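Local coordinates for protein catalase-3 (Neurospora crassa, PDB 4AJ9) that breaks down hydrogen peroxide into oxygen and water with the help of a heme cofactor, and so probably shields cells from its toxicity, at residues E456-I461 with A492-V497; T443-F448 with N485-D490; F365-I370 with Q387-K392. All coordinates share one frame; numbering follows the deposited sequence.

Interaction 1: residues E456-I461 with A492-V497; sequences EQQFVI and AKRVAV
I461 and V495 mark the nearest approach of two helices: their CA atoms lie 6.3 Å apart, while the axes of 456-461 and 492-497 pass at 10.7 Å and cross at -49°. The spacing is wide, and it is filled mainly by one long side chain. R494 reaches from its helix toward the other and turns one guanidinium face to I461, whose CD1 sits over the centre of that face, 3.2 Å from R494 CZ, a tight fit. I461 gets there because its CG1 is anti to the carbonyl carbon (chi1 -82°), with CD1 extended beyond. The isoleucine suits a flat cation, since its methyl covers the apolar face and the rim stays available for polar partners.

Both helices belong to the alpha-helical domain of the catalase fold, here helices 454-468 and 489-499. At the guanidinium edge R494 NH2 donates to Q458 OE1 at 2.9 Å. The bond lies in the guanidinium plane but meets the glutamine from above its carbonyl plane. The same OE1 also accepts from the backbone N of D677, and R494 NE forms a salt bridge with D677 OD2. R494 NH1 forms a salt bridge with D490 OD2. Nearer the backbone, I461 CG2 and V495 CG2, 4.4 Å apart, make a looser apolar contact.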
loop_
_atom_site.group_PDB
_atom_site.type_symbol
_atom_site.label_atom_id
_atom_site.label_comp_id
_atom_site.label_asym_id
_atom_site.label_seq_id
_atom_site.Cartn_x
_atom_site.Cartn_y
_atom_site.Cartn_z
ATOM N N GLU C 456 -42.446 -24.351 7.066
ATOM C CA GLU C 456 -41.303 -23.765 6.380
ATOM C C GLU C 456 -41.708 -22.452 5.715
ATOM O O GLU C 456 -40.982 -21.461 5.785
ATOM C CB GLU C 456 -40.774 -24.744 5.340
ATOM C CG GLU C 456 -39.339 -24.526 4.957
ATOM C CD GLU C 456 -38.757 -25.706 4.208
ATOM O OE1 GLU C 456 -39.542 -26.506 3.639
ATOM O OE2 GLU C 456 -37.515 -25.828 4.193
ATOM N N GLN C 457 -42.877 -22.447 5.077
ATOM C CA GLN C 457 -43.431 -21.215 4.510
ATOM C C GLN C 457 -43.669 -20.203 5.622
ATOM O O GLN C 457 -43.479 -18.995 5.444
ATOM C CB GLN C 457 -44.745 -21.501 3.776
ATOM C CG GLN C 457 -44.597 -22.310 2.494
ATOM C CD GLN C 457 -45.940 -22.552 1.815
ATOM O OE1 GLN C 457 -46.972 -22.569 2.477
ATOM N NE2 GLN C 457 -45.931 -22.722 0.492
ATOM N N GLN C 458 -44.082 -20.699 6.782
ATOM C CA GLN C 458 -44.349 -19.805 7.900
ATOM C C GLN C 458 -43.052 -19.139 8.369
ATOM O O GLN C 458 -43.054 -17.969 8.730
ATOM C CB GLN C 458 -45.037 -20.545 9.055
ATOM C CG GLN C 458 -45.517 -19.619 10.177
ATOM C CD GLN C 458 -46.628 -18.689 9.745
ATOM O OE1 GLN C 458 -47.739 -19.127 9.435
ATOM N NE2 GLN C 458 -46.345 -17.394 9.741
ATOM N N PHE C 459 -41.947 -19.885 8.349
ATOM C CA PHE C 459 -40.652 -19.333 8.748
ATOM C C PHE C 459 -40.257 -18.171 7.842
ATOM O O PHE C 459 -39.773 -17.139 8.313
ATOM C CB PHE C 459 -39.564 -20.405 8.728
ATOM C CG PHE C 459 -39.655 -21.391 9.861
ATOM C CD1 PHE C 459 -40.208 -21.026 11.069
ATOM C CD2 PHE C 459 -39.170 -22.680 9.715
ATOM C CE1 PHE C 459 -40.276 -21.928 12.111
ATOM C CE2 PHE C 459 -39.241 -23.585 10.749
ATOM C CZ PHE C 459 -39.792 -23.202 11.950
ATOM N N VAL C 460 -40.454 -18.352 6.537
ATOM C CA VAL C 460 -40.181 -17.293 5.565
ATOM C C VAL C 460 -41.017 -16.052 5.872
ATOM O O VAL C 460 -40.493 -14.935 5.956
ATOM C CB VAL C 460 -40.465 -17.762 4.120
ATOM C CG1 VAL C 460 -40.473 -16.579 3.159
ATOM C CG2 VAL C 460 -39.459 -18.858 3.674
ATOM N N ILE C 461 -42.319 -16.241 6.060
ATOM C CA ILE C 461 -43.208 -15.119 6.347
ATOM C C ILE C 461 -42.823 -14.405 7.650
ATOM O O ILE C 461 -42.816 -13.176 7.726
ATOM C CB ILE C 461 -44.678 -15.597 6.421
ATOM C CG1 ILE C 461 -45.262 -15.699 5.012
ATOM C CG2 ILE C 461 -45.518 -14.644 7.268
ATOM C CD1 ILE C 461 -46.484 -16.586 4.926
ATOM N N ALA C 492 -48.375 -11.569 1.084
ATOM C CA ALA C 492 -48.466 -10.143 1.370
ATOM C C ALA C 492 -49.483 -9.869 2.482
ATOM O O ALA C 492 -49.239 -9.042 3.358
ATOM C CB ALA C 492 -48.810 -9.359 0.103
ATOM N N LYS C 493 -50.617 -10.567 2.445
ATOM C CA LYS C 493 -51.624 -10.456 3.509
ATOM C C LYS C 493 -51.026 -10.801 4.875
ATOM O O LYS C 493 -51.140 -10.033 5.848
ATOM C CB LYS C 493 -52.845 -11.344 3.202
ATOM C CG LYS C 493 -53.794 -10.741 2.152
ATOM C CD LYS C 493 -54.745 -11.785 1.567
ATOM C CE LYS C 493 -55.740 -12.297 2.592
ATOM N NZ LYS C 493 -56.734 -11.251 2.969
ATOM N N ARG C 494 -50.351 -11.940 4.939
ATOM C CA ARG C 494 -49.807 -12.405 6.204
ATOM C C ARG C 494 -48.704 -11.481 6.734
ATOM O O ARG C 494 -48.649 -11.200 7.930
ATOM C CB ARG C 494 -49.362 -13.866 6.077
ATOM C CG ARG C 494 -50.558 -14.805 5.964
ATOM C CD ARG C 494 -50.221 -16.110 5.277
ATOM N NE ARG C 494 -49.500 -17.031 6.148
ATOM C CZ ARG C 494 -49.123 -18.252 5.780
ATOM N NH1 ARG C 494 -49.397 -18.702 4.555
ATOM N NH2 ARG C 494 -48.472 -19.027 6.629
ATOM N N VAL C 495 -47.855 -10.979 5.840
ATOM C CA VAL C 495 -46.837 -10.001 6.224
ATOM C C VAL C 495 -47.482 -8.674 6.626
ATOM O O VAL C 495 -47.130 -8.087 7.646
ATOM C CB VAL C 495 -45.811 -9.760 5.088
ATOM C CG1 VAL C 495 -44.958 -8.523 5.380
ATOM C CG2 VAL C 495 -44.942 -11.007 4.871
ATOM N N ALA C 496 -48.435 -8.211 5.822
ATOM C CA ALA C 496 -49.133 -6.958 6.102
ATOM C C ALA C 496 -49.671 -6.920 7.530
ATOM O O ALA C 496 -49.654 -5.876 8.174
ATOM C CB ALA C 496 -50.271 -6.738 5.100
ATOM N N VAL C 497 -50.148 -8.056 8.025
ATOM C CA VAL C 497 -50.692 -8.099 9.381
ATOM C C VAL C 497 -49.687 -7.555 10.385
ATOM O O VAL C 497 -50.014 -6.693 11.199
ATOM C CB VAL C 497 -51.084 -9.520 9.800
ATOM C CG1 VAL C 497 -51.388 -9.556 11.303
ATOM C CG2 VAL C 497 -52.287 -9.993 9.000
HETATM O O HOH W 1 -49.001 -21.147 2.975
#

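Interaction 2: residues T443-F448 with N485-D490; sequences TQPRLF and NKISND
The carbonyl of I487 receives R446 NH1 at 3.0 Å, with an N-H...O angle of 162°. This hydrogen bond is well formed at both ends: the oxygen lies close to the guanidinium plane, and the donor lies in the carbonyl plane, on a lone pair. R446 CD passes 3.2 Å from I487 O, so the arginine folds its aliphatic part round the oxygen before its tip turns back to it. The bend at chi2 (57°), in a chain whose CG starts opposite the backbone N, folds the aliphatic part, and the turn at chi4 (-91°) then brings NH1 to face the carbonyl. Beside the arginine, P445 offers its ring to the other end of I487: P445 CB touches I487 CD1 at 3.5 Å, the two side chains crossing at about a right angle. I487 CG2 rests meanwhile on the R446 backbone, 3.7 Å from R446 N. A proline is compact and apolar here, and the branched isoleucine can touch both residues at once.

The carbonyl used by R446 belongs to the junction of two consecutive helices of the helical domain, 474-487 and 489-499. The helical run is interrupted at S488, an extended residue at the N-cap position of the second helix, whose OG accepts from V491 N. Serine suits the place because its short hydroxyl can reach a backbone N-H at the helix start. S488 OG also lies over the rim of one R446 guanidinium face.

Further out, R446 NE is held by N450 OD1, one turn on in its own helix, which helps to fix the guanidinium's rotation. A water bridges R446 NH1 and N489 N. N489 ND2 donates to N485 OD1 at 3.0 Å and also to P504 O, the first bond linking the two helices across the junction.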
loop_
_atom_site.group_PDB
_atom_site.type_symbol
_atom_site.label_atom_id
_atom_site.label_comp_id
_atom_site.label_asym_id
_atom_site.label_seq_id
_atom_site.Cartn_x
_atom_site.Cartn_y
_atom_site.Cartn_z
ATOM N N THR C 443 -42.103 -14.879 -10.809
ATOM C CA THR C 443 -42.514 -16.260 -11.026
ATOM C C THR C 443 -41.703 -17.242 -10.184
ATOM O O THR C 443 -42.272 -18.118 -9.526
ATOM C CB THR C 443 -42.471 -16.637 -12.525
ATOM O OG1 THR C 443 -43.434 -15.851 -13.239
ATOM C CG2 THR C 443 -42.774 -18.109 -12.715
ATOM N N GLN C 444 -40.380 -17.096 -10.167
ATOM C CA GLN C 444 -39.594 -18.057 -9.409
ATOM C C GLN C 444 -39.623 -17.874 -7.892
ATOM O O GLN C 444 -39.605 -18.856 -7.159
ATOM C CB GLN C 444 -38.178 -18.211 -9.967
ATOM C CG GLN C 444 -38.194 -18.950 -11.280
ATOM C CD GLN C 444 -36.888 -19.629 -11.584
ATOM O OE1 GLN C 444 -35.891 -19.449 -10.869
ATOM N NE2 GLN C 444 -36.872 -20.401 -12.656
ATOM N N PRO C 445 -39.667 -16.624 -7.415
ATOM C CA PRO C 445 -39.908 -16.503 -5.975
ATOM C C PRO C 445 -41.182 -17.243 -5.587
ATOM O O PRO C 445 -41.197 -17.950 -4.578
ATOM C CB PRO C 445 -40.070 -14.999 -5.776
ATOM C CG PRO C 445 -39.187 -14.402 -6.829
ATOM C CD PRO C 445 -39.330 -15.325 -8.031
ATOM N N ARG C 446 -42.235 -17.094 -6.386
ATOM C CA ARG C 446 -43.456 -17.863 -6.151
ATOM C C ARG C 446 -43.206 -19.375 -6.212
ATOM O O ARG C 446 -43.625 -20.113 -5.325
ATOM C CB ARG C 446 -44.560 -17.454 -7.125
ATOM C CG ARG C 446 -45.861 -18.222 -6.924
ATOM C CD ARG C 446 -46.395 -18.064 -5.511
ATOM N NE ARG C 446 -47.665 -18.770 -5.358
ATOM C CZ ARG C 446 -48.856 -18.215 -5.562
ATOM N NH1 ARG C 446 -48.946 -16.932 -5.899
ATOM N NH2 ARG C 446 -49.960 -18.942 -5.408
ATOM N N LEU C 447 -42.504 -19.828 -7.248
ATOM C CA LEU C 447 -42.139 -21.236 -7.364
ATOM C C LEU C 447 -41.455 -21.753 -6.097
ATOM O O LEU C 447 -41.741 -22.856 -5.623
ATOM C CB LEU C 447 -41.224 -21.447 -8.581
ATOM C CG LEU C 447 -40.675 -22.854 -8.831
ATOM C CD1 LEU C 447 -41.795 -23.839 -9.164
ATOM C CD2 LEU C 447 -39.626 -22.847 -9.948
ATOM N N PHE C 448 -40.532 -20.959 -5.562
ATOM C CA PHE C 448 -39.772 -21.373 -4.392
ATOM C C PHE C 448 -40.670 -21.465 -3.159
ATOM O O PHE C 448 -40.674 -22.474 -2.452
ATOM C CB PHE C 448 -38.607 -20.408 -4.153
ATOM C CG PHE C 448 -37.908 -20.616 -2.849
ATOM C CD1 PHE C 448 -37.029 -21.679 -2.680
ATOM C CD2 PHE C 448 -38.110 -19.730 -1.795
ATOM C CE1 PHE C 448 -36.375 -21.870 -1.476
ATOM C CE2 PHE C 448 -37.460 -19.910 -0.589
ATOM C CZ PHE C 448 -36.596 -20.980 -0.423
ATOM N N ASN C 485 -46.832 -8.769 -2.853
ATOM C CA ASN C 485 -48.141 -9.086 -3.398
ATOM C C ASN C 485 -48.101 -9.580 -4.841
ATOM O O ASN C 485 -49.028 -10.257 -5.293
ATOM C CB ASN C 485 -49.067 -7.868 -3.320
ATOM C CG ASN C 485 -50.513 -8.218 -3.664
ATOM O OD1 ASN C 485 -51.025 -9.241 -3.223
ATOM N ND2 ASN C 485 -51.158 -7.384 -4.468
ATOM N N LYS C 486 -47.048 -9.217 -5.570
ATOM C CA LYS C 486 -46.902 -9.639 -6.958
ATOM C C LYS C 486 -46.431 -11.080 -7.015
ATOM O O LYS C 486 -46.548 -11.759 -8.039
ATOM C CB LYS C 486 -45.921 -8.733 -7.706
ATOM C CG LYS C 486 -46.485 -7.383 -8.070
ATOM C CD LYS C 486 -45.436 -6.563 -8.789
ATOM C CE LYS C 486 -45.855 -5.104 -8.930
ATOM N NZ LYS C 486 -46.990 -4.914 -9.875
ATOM N N ILE C 487 -45.896 -11.547 -5.898
ATOM C CA ILE C 487 -45.429 -12.913 -5.785
ATOM C C ILE C 487 -46.542 -13.822 -5.272
ATOM O O ILE C 487 -46.784 -14.895 -5.822
ATOM C CB ILE C 487 -44.227 -13.004 -4.823
ATOM C CG1 ILE C 487 -43.001 -12.319 -5.434
ATOM C CG2 ILE C 487 -43.910 -14.442 -4.506
ATOM C CD1 ILE C 487 -41.824 -12.220 -4.468
ATOM N N SER C 488 -47.207 -13.383 -4.206
ATOM C CA SER C 488 -48.276 -14.153 -3.591
ATOM C C SER C 488 -49.162 -13.241 -2.755
ATOM O O SER C 488 -48.697 -12.582 -1.829
ATOM C CB SER C 488 -47.696 -15.265 -2.716
ATOM O OG SER C 488 -48.688 -15.843 -1.889
ATOM N N ASN C 489 -50.441 -13.184 -3.102
ATOM C CA ASN C 489 -51.384 -12.402 -2.324
ATOM C C ASN C 489 -51.456 -12.840 -0.859
ATOM O O ASN C 489 -51.529 -11.996 0.031
ATOM C CB ASN C 489 -52.773 -12.412 -2.974
ATOM C CG ASN C 489 -53.784 -11.608 -2.189
ATOM O OD1 ASN C 489 -54.703 -12.168 -1.593
ATOM N ND2 ASN C 489 -53.616 -10.285 -2.173
ATOM N N ASP C 490 -51.423 -14.147 -0.601
ATOM C CA ASP C 490 -51.475 -14.641 0.775
ATOM C C ASP C 490 -50.228 -14.239 1.570
ATOM O O ASP C 490 -50.320 -13.903 2.747
ATOM C CB ASP C 490 -51.610 -16.164 0.816
ATOM C CG ASP C 490 -51.906 -16.676 2.209
ATOM O OD1 ASP C 490 -52.794 -16.096 2.862
ATOM O OD2 ASP C 490 -51.248 -17.639 2.661
HETATM O O HOH W 2 -51.423 -15.509 -4.723
#

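Interaction 3: residues F365-I370 with Q387-K392; sequences FEQLPI and QAWIHK
Q367 lays its amide over W389 and hydrogen-bonds to Q387 and A388, so that one side chain carries the direct contact. Its CG is anti to the carbonyl carbon (chi1 -60°) and the chain runs out extended, which brings NE2 over the centre of the indole, 3.3 Å from W389 CD2. The amide is tilted 33° against the ring. Nearer the backbone, Q367 CG also lies over the face, 4.2 Å from the centroid of the six-membered ring, a CH-pi contact. Q367 OE1 takes A388 N at 2.8 Å, while NE2 gives a nearly straight bond (172°) to Q387 OE1 at 2.9 Å.

Q387 begins by pointing its CB away, but the bend at chi2 turns its amide back, almost perpendicular to that of Q367. Its OE1 is gripped twice: W389 N donates to it on a lone pair at 3.1 Å, and Q367 NE2 comes in tilted from the carbonyl plane. D383 O holds Q387 NE2. At the indole edge a water joins W389 NE1 to Q367 O.

The contact spans the long, largely irregular wrapping region of the catalase fold, after helix 343-360, at a subunit interface: I390 and H391 pair in a parallel beta ladder with a strand of the third subunit, and P369 packs on A388 of that subunit. With an alanine in place of Q367, A388 N would probably lose this acceptor, Q387 OE1 one of its two donors and the indole the amide lying over its face. A glutamine suits the place because one uncharged amide both accepts and donates, tying 365-370 to 387-392 without burying a charge.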
loop_
_atom_site.group_PDB
_atom_site.type_symbol
_atom_site.label_atom_id
_atom_site.label_comp_id
_atom_site.label_asym_id
_atom_site.label_seq_id
_atom_site.Cartn_x
_atom_site.Cartn_y
_atom_site.Cartn_z
ATOM N N PHE C 365 0.082 -11.558 -5.196
ATOM C CA PHE C 365 -0.698 -12.372 -4.261
ATOM C C PHE C 365 -0.824 -13.823 -4.712
ATOM O O PHE C 365 -1.061 -14.708 -3.882
ATOM C CB PHE C 365 -2.090 -11.755 -4.056
ATOM C CG PHE C 365 -2.781 -11.433 -5.336
ATOM C CD1 PHE C 365 -3.531 -12.390 -5.987
ATOM C CD2 PHE C 365 -2.639 -10.175 -5.918
ATOM C CE1 PHE C 365 -4.153 -12.097 -7.189
ATOM C CE2 PHE C 365 -3.245 -9.876 -7.110
ATOM C CZ PHE C 365 -4.005 -10.836 -7.754
ATOM N N GLU C 366 -0.658 -14.103 -6.010
ATOM C CA GLU C 366 -0.746 -15.509 -6.437
ATOM C C GLU C 366 0.477 -16.309 -5.977
ATOM O O GLU C 366 0.485 -17.536 -6.067
ATOM C CB GLU C 366 -0.952 -15.670 -7.958
ATOM C CG GLU C 366 -2.191 -14.959 -8.538
ATOM C CD GLU C 366 -3.508 -15.672 -8.247
ATOM O OE1 GLU C 366 -3.730 -16.145 -7.112
ATOM O OE2 GLU C 366 -4.343 -15.761 -9.168
ATOM N N GLN C 367 1.497 -15.610 -5.484
ATOM C CA GLN C 367 2.706 -16.258 -4.983
ATOM C C GLN C 367 2.599 -16.714 -3.522
ATOM O O GLN C 367 3.427 -17.498 -3.053
ATOM C CB GLN C 367 3.928 -15.348 -5.183
ATOM C CG GLN C 367 4.193 -14.999 -6.637
ATOM C CD GLN C 367 5.507 -14.262 -6.838
ATOM O OE1 GLN C 367 5.985 -13.562 -5.948
ATOM N NE2 GLN C 367 6.103 -14.428 -8.019
ATOM N N LEU C 368 1.575 -16.253 -2.803
ATOM C CA LEU C 368 1.386 -16.688 -1.424
ATOM C C LEU C 368 1.164 -18.200 -1.406
ATOM O O LEU C 368 0.511 -18.742 -2.291
ATOM C CB LEU C 368 0.198 -15.975 -0.786
ATOM C CG LEU C 368 0.372 -14.459 -0.656
ATOM C CD1 LEU C 368 -0.921 -13.805 -0.185
ATOM C CD2 LEU C 368 1.521 -14.143 0.298
ATOM N N PRO C 369 1.713 -18.886 -0.401
ATOM C CA PRO C 369 1.601 -20.352 -0.397
ATOM C C PRO C 369 0.178 -20.854 -0.655
ATOM O O PRO C 369 -0.005 -21.781 -1.449
ATOM C CB PRO C 369 2.073 -20.725 1.007
ATOM C CG PRO C 369 3.078 -19.630 1.342
ATOM C CD PRO C 369 2.453 -18.377 0.767
ATOM N N ILE C 370 -0.816 -20.252 -0.011
ATOM C CA ILE C 370 -2.194 -20.753 -0.141
ATOM C C ILE C 370 -2.799 -20.474 -1.524
ATOM O O ILE C 370 -3.723 -21.166 -1.952
ATOM C CB ILE C 370 -3.125 -20.202 0.986
ATOM C CG1 ILE C 370 -4.467 -20.951 1.015
ATOM C CG2 ILE C 370 -3.335 -18.707 0.837
ATOM C CD1 ILE C 370 -4.377 -22.384 1.566
ATOM N N GLN C 387 7.895 -9.451 -4.841
ATOM C CA GLN C 387 8.319 -10.504 -5.766
ATOM C C GLN C 387 9.093 -11.595 -5.027
ATOM O O GLN C 387 10.154 -11.340 -4.476
ATOM C CB GLN C 387 9.171 -9.925 -6.915
ATOM C CG GLN C 387 9.767 -10.996 -7.851
ATOM C CD GLN C 387 8.689 -11.854 -8.525
ATOM O OE1 GLN C 387 8.623 -13.071 -8.320
ATOM N NE2 GLN C 387 7.831 -11.214 -9.320
ATOM N N ALA C 388 8.565 -12.812 -5.009
ATOM C CA ALA C 388 9.161 -13.850 -4.171
ATOM C C ALA C 388 10.070 -14.823 -4.913
ATOM O O ALA C 388 10.671 -15.711 -4.293
ATOM C CB ALA C 388 8.072 -14.620 -3.401
ATOM N N TRP C 389 10.165 -14.671 -6.229
ATOM C CA TRP C 389 10.993 -15.578 -7.016
ATOM C C TRP C 389 12.165 -14.836 -7.631
ATOM O O TRP C 389 12.191 -13.602 -7.642
ATOM C CB TRP C 389 10.169 -16.233 -8.136
ATOM C CG TRP C 389 8.919 -16.894 -7.659
ATOM C CD1 TRP C 389 8.632 -17.294 -6.383
ATOM C CD2 TRP C 389 7.774 -17.229 -8.454
ATOM N NE1 TRP C 389 7.372 -17.848 -6.332
ATOM C CE2 TRP C 389 6.828 -17.829 -7.591
ATOM C CE3 TRP C 389 7.456 -17.077 -9.810
ATOM C CZ2 TRP C 389 5.579 -18.275 -8.039
ATOM C CZ3 TRP C 389 6.218 -17.522 -10.258
ATOM C CH2 TRP C 389 5.291 -18.116 -9.367
ATOM N N ILE C 390 13.125 -15.603 -8.145
ATOM C CA ILE C 390 14.211 -15.072 -8.944
ATOM C C ILE C 390 14.168 -15.721 -10.321
ATOM O O ILE C 390 14.489 -16.898 -10.481
ATOM C CB ILE C 390 15.575 -15.304 -8.270
ATOM C CG1 ILE C 390 15.655 -14.489 -6.977
ATOM C CG2 ILE C 390 16.700 -14.889 -9.192
ATOM C CD1 ILE C 390 16.780 -14.885 -6.065
ATOM N N HIS C 391 13.746 -14.942 -11.313
ATOM C CA HIS C 391 13.565 -15.450 -12.662
ATOM C C HIS C 391 14.882 -15.576 -13.410
ATOM O O HIS C 391 15.691 -14.649 -13.435
ATOM C CB HIS C 391 12.610 -14.562 -13.470
ATOM C CG HIS C 391 11.192 -14.593 -12.991
ATOM N ND1 HIS C 391 10.741 -13.809 -11.950
ATOM C CD2 HIS C 391 10.119 -15.304 -13.421
ATOM C CE1 HIS C 391 9.455 -14.045 -11.749
ATOM N NE2 HIS C 391 9.052 -14.943 -12.632
ATOM N N LYS C 392 15.061 -16.727 -14.051
ATOM C CA LYS C 392 16.287 -17.050 -14.776
ATOM C C LYS C 392 16.301 -16.504 -16.207
ATOM O O LYS C 392 17.354 -16.130 -16.710
ATOM C CB LYS C 392 16.468 -18.569 -14.797
ATOM C CG LYS C 392 17.803 -19.064 -15.342
ATOM C CD LYS C 392 17.894 -20.594 -15.277
ATOM C CE LYS C 392 17.353 -21.156 -13.943
ATOM N NZ LYS C 392 18.206 -20.886 -12.737
HETATM O O HOH W 3 6.082 -18.394 -3.645
#

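Interactions 1 and 2 are neighbours in the helical domain: their centres lie 12 Å apart, both use helix 489-499, and A492 CB packs against N485 CA at 3.6 Å. D490, in 485-490, and R494, in 492-497, also connect them through their salt bridge within helix 489-499, and their segments alternate along the chain, weaving the four helices together. Interaction 3 stands apart, on the opposite side of the chain's centre, with its centre 53 Å from that of interaction 1 and 51 Å from that of interaction 2. All three lie away from the predicted catalytic residues H65 and N138, although 365-370 follows helix 343-360, which carries Y352, probably the axial ligand of the heme iron.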